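Local coordinates for histidine acid phosphatase (Hafnia alvei, PDB 4ARU), which belongs to the histidine acid phosphatases, or branch 2 of the histidine phosphatase superfamily, and is also known as a phytase, at residues A[157-168]-A[213-224]. Numbering follows the deposited sequence. Where two conformers were deposited one is given.
Sequences LNQRYQASLALM and AVGLASTLAEIF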
loop_
_atom_site.group_PDB
_atom_site.type_symbol
_atom_site.label_atom_id
_atom_site.label_comp_id
_atom_site.label_asym_id
_atom_site.label_seq_id
_atom_site.Cartn_x
_atom_site.Cartn_y
_atom_site.Cartn_z
ATOM N N LEU A 157 5.416 -10.959 -21.285
ATOM C CA LEU A 157 4.333 -10.661 -20.331
ATOM C C LEU A 157 3.084 -10.076 -20.977
ATOM O O LEU A 157 1.974 -10.343 -20.507
ATOM C CB LEU A 157 4.837 -9.698 -19.265
ATOM C CG LEU A 157 3.926 -9.496 -18.057
ATOM C CD1 LEU A 157 3.840 -10.748 -17.212
ATOM C CD2 LEU A 157 4.367 -8.322 -17.217
ATOM N N ASN A 158 3.216 -9.264 -22.027
ATOM C CA ASN A 158 2.023 -8.647 -22.588
ATOM C C ASN A 158 1.033 -9.716 -23.074
ATOM O O ASN A 158 -0.170 -9.452 -23.145
ATOM C CB ASN A 158 2.316 -7.757 -23.806
ATOM C CG ASN A 158 3.097 -6.495 -23.458
ATOM O OD1 ASN A 158 3.442 -6.258 -22.295
ATOM N ND2 ASN A 158 3.316 -5.669 -24.489
ATOM N N GLN A 159 1.540 -10.865 -23.484
ATOM C CA GLN A 159 0.677 -11.919 -24.010
ATOM C C GLN A 159 -0.300 -12.485 -22.985
ATOM O O GLN A 159 -1.279 -13.143 -23.394
ATOM C CB GLN A 159 1.512 -13.007 -24.664
ATOM C CG GLN A 159 2.308 -12.538 -25.886
ATOM C CD GLN A 159 1.557 -11.557 -26.807
ATOM O OE1 GLN A 159 1.984 -10.391 -26.996
ATOM N NE2 GLN A 159 0.420 -11.986 -27.340
ATOM N N ARG A 160 -0.015 -12.263 -21.714
ATOM C CA ARG A 160 -0.858 -12.706 -20.615
ATOM C C ARG A 160 -2.058 -11.780 -20.440
ATOM O O ARG A 160 -3.052 -12.141 -19.797
ATOM C CB ARG A 160 -0.044 -12.767 -19.310
ATOM C CG ARG A 160 -0.814 -13.149 -18.063
ATOM C CD ARG A 160 0.128 -13.374 -16.922
ATOM N NE ARG A 160 0.953 -14.555 -17.128
ATOM C CZ ARG A 160 1.985 -14.887 -16.366
ATOM N NH1 ARG A 160 2.383 -14.061 -15.371
ATOM N NH2 ARG A 160 2.625 -16.041 -16.623
ATOM N N TYR A 161 -1.965 -10.570 -20.963
ATOM C CA TYR A 161 -2.932 -9.508 -20.673
ATOM C C TYR A 161 -3.505 -8.855 -21.916
ATOM O O TYR A 161 -3.762 -7.641 -21.930
ATOM C CB TYR A 161 -2.286 -8.450 -19.760
ATOM C CG TYR A 161 -1.852 -9.007 -18.454
ATOM C CD1 TYR A 161 -2.766 -9.382 -17.497
ATOM C CD2 TYR A 161 -0.518 -9.206 -18.196
ATOM C CE1 TYR A 161 -2.349 -9.923 -16.276
ATOM C CE2 TYR A 161 -0.080 -9.766 -17.008
ATOM C CZ TYR A 161 -0.998 -10.125 -16.046
ATOM O OH TYR A 161 -0.629 -10.738 -14.862
ATOM N N GLN A 162 -3.774 -9.632 -22.953
ATOM C CA GLN A 162 -4.231 -9.073 -24.201
ATOM C C GLN A 162 -5.535 -8.296 -24.076
ATOM O O GLN A 162 -5.619 -7.168 -24.573
ATOM C CB GLN A 162 -4.271 -10.158 -25.260
ATOM C CG GLN A 162 -2.857 -10.558 -25.701
ATOM C CD GLN A 162 -2.020 -9.363 -26.272
ATOM O OE1 GLN A 162 -1.110 -8.804 -25.628
ATOM N NE2 GLN A 162 -2.352 -8.973 -27.510
ATOM N N ALA A 163 -6.532 -8.833 -23.398
ATOM C CA ALA A 163 -7.811 -8.113 -23.269
ATOM C C ALA A 163 -7.708 -6.797 -22.496
ATOM O O ALA A 163 -8.258 -5.766 -22.878
ATOM C CB ALA A 163 -8.848 -9.016 -22.626
ATOM N N SER A 164 -6.976 -6.816 -21.395
ATOM C CA SER A 164 -6.794 -5.648 -20.556
ATOM C C SER A 164 -6.006 -4.560 -21.285
ATOM O O SER A 164 -6.342 -3.363 -21.218
ATOM C CB SER A 164 -6.097 -6.046 -19.263
ATOM O OG SER A 164 -6.934 -6.870 -18.470
ATOM N N LEU A 165 -4.973 -4.981 -22.019
ATOM C CA LEU A 165 -4.189 -4.000 -22.785
ATOM C C LEU A 165 -5.027 -3.404 -23.913
ATOM O O LEU A 165 -4.971 -2.199 -24.222
ATOM C CB LEU A 165 -2.900 -4.624 -23.305
ATOM C CG LEU A 165 -1.831 -4.957 -22.273
ATOM C CD1 LEU A 165 -0.610 -5.664 -22.851
ATOM C CD2 LEU A 165 -1.390 -3.676 -21.582
ATOM N N ALA A 166 -5.873 -4.221 -24.528
ATOM C CA ALA A 166 -6.770 -3.721 -25.576
ATOM C C ALA A 166 -7.786 -2.740 -25.008
ATOM O O ALA A 166 -8.074 -1.734 -25.620
ATOM C CB ALA A 166 -7.472 -4.859 -26.287
ATOM N N LEU A 167 -8.266 -3.028 -23.799
ATOM C CA LEU A 167 -9.185 -2.085 -23.146
ATOM C C LEU A 167 -8.484 -0.774 -22.825
ATOM O O LEU A 167 -9.022 0.300 -23.054
ATOM C CB LEU A 167 -9.780 -2.680 -21.879
ATOM C CG LEU A 167 -10.681 -1.780 -21.031
ATOM C CD1 LEU A 167 -11.903 -1.362 -21.817
ATOM C CD2 LEU A 167 -11.062 -2.507 -19.758
ATOM N N MET A 168 -7.270 -0.861 -22.320
ATOM C CA MET A 168 -6.509 0.367 -22.020
ATOM C C MET A 168 -6.368 1.182 -23.322
ATOM O O MET A 168 -6.532 2.406 -23.332
ATOM C CB MET A 168 -5.128 0.061 -21.443
ATOM C CG MET A 168 -4.295 1.297 -21.129
ATOM S SD MET A 168 -5.060 2.519 -20.013
ATOM C CE MET A 168 -4.823 1.773 -18.432
ATOM N N ALA A 213 4.096 -1.998 -22.104
ATOM C CA ALA A 213 2.681 -1.760 -22.048
ATOM C C ALA A 213 2.064 -2.045 -20.678
ATOM O O ALA A 213 1.146 -1.349 -20.224
ATOM C CB ALA A 213 2.016 -2.575 -23.120
ATOM N N VAL A 214 2.486 -3.148 -20.046
ATOM C CA VAL A 214 1.901 -3.521 -18.756
ATOM C C VAL A 214 2.317 -2.490 -17.716
ATOM O O VAL A 214 1.508 -2.005 -16.933
ATOM C CB VAL A 214 2.265 -4.975 -18.322
ATOM C CG1 VAL A 214 1.784 -5.230 -16.910
ATOM C CG2 VAL A 214 1.703 -5.986 -19.301
ATOM N N GLY A 215 3.608 -2.169 -17.667
ATOM C CA GLY A 215 4.094 -1.133 -16.728
ATOM C C GLY A 215 3.428 0.212 -16.929
ATOM O O GLY A 215 3.024 0.850 -15.967
ATOM N N LEU A 216 3.314 0.643 -18.176
ATOM C CA LEU A 216 2.684 1.929 -18.455
ATOM C C LEU A 216 1.199 1.895 -18.135
ATOM O O LEU A 216 0.672 2.770 -17.443
ATOM C CB LEU A 216 2.931 2.309 -19.899
ATOM C CG LEU A 216 2.240 3.609 -20.368
ATOM C CD1 LEU A 216 2.688 4.814 -19.589
ATOM C CD2 LEU A 216 2.474 3.790 -21.847
ATOM N N ALA A 217 0.516 0.855 -18.574
ATOM C CA ALA A 217 -0.901 0.711 -18.273
ATOM C C ALA A 217 -1.169 0.644 -16.792
ATOM O O ALA A 217 -2.184 1.178 -16.314
ATOM C CB ALA A 217 -1.497 -0.492 -18.965
ATOM N N SER A 218 -0.281 0.032 -16.013
ATOM C CA SER A 218 -0.416 -0.041 -14.544
ATOM C C SER A 218 -0.502 1.385 -13.982
ATOM O O SER A 218 -1.356 1.715 -13.150
ATOM C CB SER A 218 0.768 -0.747 -13.870
ATOM O OG SER A 218 0.756 -0.546 -12.478
ATOM N N THR A 219 0.396 2.242 -14.427
ATOM C CA THR A 219 0.443 3.606 -13.948
ATOM C C THR A 219 -0.831 4.358 -14.361
ATOM O O THR A 219 -1.441 5.032 -13.532
ATOM C CB THR A 219 1.634 4.319 -14.565
ATOM O OG1 THR A 219 2.831 3.672 -14.118
ATOM C CG2 THR A 219 1.681 5.752 -14.175
ATOM N N LEU A 220 -1.252 4.212 -15.611
ATOM C CA LEU A 220 -2.417 4.921 -16.125
ATOM C C LEU A 220 -3.638 4.441 -15.392
ATOM O O LEU A 220 -4.533 5.270 -15.058
ATOM C CB LEU A 220 -2.538 4.771 -17.612
ATOM C CG LEU A 220 -1.293 5.243 -18.401
ATOM C CD1 LEU A 220 -1.532 5.049 -19.885
ATOM C CD2 LEU A 220 -0.902 6.666 -18.021
ATOM N N ALA A 221 -3.766 3.127 -15.200
ATOM C CA ALA A 221 -4.946 2.604 -14.536
ATOM C C ALA A 221 -5.096 3.141 -13.121
ATOM O O ALA A 221 -6.204 3.484 -12.706
ATOM C CB ALA A 221 -4.916 1.073 -14.489
ATOM N N GLU A 222 -3.985 3.231 -12.409
ATOM C CA GLU A 222 -4.015 3.817 -11.082
ATOM C C GLU A 222 -4.387 5.308 -11.128
ATOM O O GLU A 222 -5.140 5.802 -10.250
ATOM C CB GLU A 222 -2.672 3.558 -10.368
ATOM C CG GLU A 222 -2.544 4.203 -9.027
ATOM C CD GLU A 222 -3.377 3.566 -7.930
ATOM O OE1 GLU A 222 -3.867 2.398 -8.095
ATOM O OE2 GLU A 222 -3.562 4.232 -6.887
ATOM N N ILE A 223 -3.907 6.024 -12.133
ATOM C CA ILE A 223 -4.294 7.431 -12.256
ATOM C C ILE A 223 -5.817 7.553 -12.449
ATOM O O ILE A 223 -6.458 8.427 -11.860
ATOM C CB ILE A 223 -3.493 8.179 -13.350
ATOM C CG1 ILE A 223 -2.040 8.273 -12.861
ATOM C CG2 ILE A 223 -4.173 9.506 -13.700
ATOM C CD1 ILE A 223 -1.078 8.719 -13.927
ATOM N N PHE A 224 -6.434 6.703 -13.281
ATOM C CA PHE A 224 -7.868 6.770 -13.448
ATOM C C PHE A 224 -8.576 6.507 -12.119
ATOM O O PHE A 224 -9.535 7.185 -11.793
ATOM C CB PHE A 224 -8.342 5.755 -14.489
ATOM C CG PHE A 224 -7.767 5.952 -15.871
ATOM C CD1 PHE A 224 -7.433 7.193 -16.388
ATOM C CD2 PHE A 224 -7.600 4.860 -16.682
ATOM C CE1 PHE A 224 -6.925 7.331 -17.676
ATOM C CE2 PHE A 224 -7.091 4.990 -17.984
ATOM C CZ PHE A 224 -6.750 6.212 -18.470
#
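Ala213, in the first turn of helix 213-229, sets its methyl between Asn158 and Leu165, with its CB 3.6 Å from Asn158 ND2 and 3.9 Å from Leu165 CD2. The Asn158 amide is held by hydrogen bonds from ND2 to Met195 O and from Ser197 OG to OD1, so its buried polar atoms are satisfied even though they face methyl groups here. Val214 follows and meets the turn before helix 162-172 with both branches. CG1, placed anti to the backbone N, lies 4.0 Å from Leu157 CD2, whereas CG2 comes within 3.5 Å of Asn158 OD1 and also touches the CD2 corner of the Tyr161 ring. One turn on, the small Ala217 lets Leu165 and Met168 in close, its CB 4.1 Å from Leu165 CD2. Met168 leaves the backbone with CG anti to N and then bends at chi2 (56°) and chi3 (78°), which brings CE to 3.4 Å from Ala217 O and against CB of Leu220 and Ala221. The sulfur makes an oblique Met-aromatic contact with Phe224, SD lying 3.8 Å from ring atom CE2. Met168 is thus a single knob in the hole formed by Ala217, Leu220, Ala221 and Phe224, in otherwise largely apolar packing between segments 162-168 and 213-224, whose axes cross at 56° in the helical part of this histidine phosphatase fold, away from its large mixed sheet.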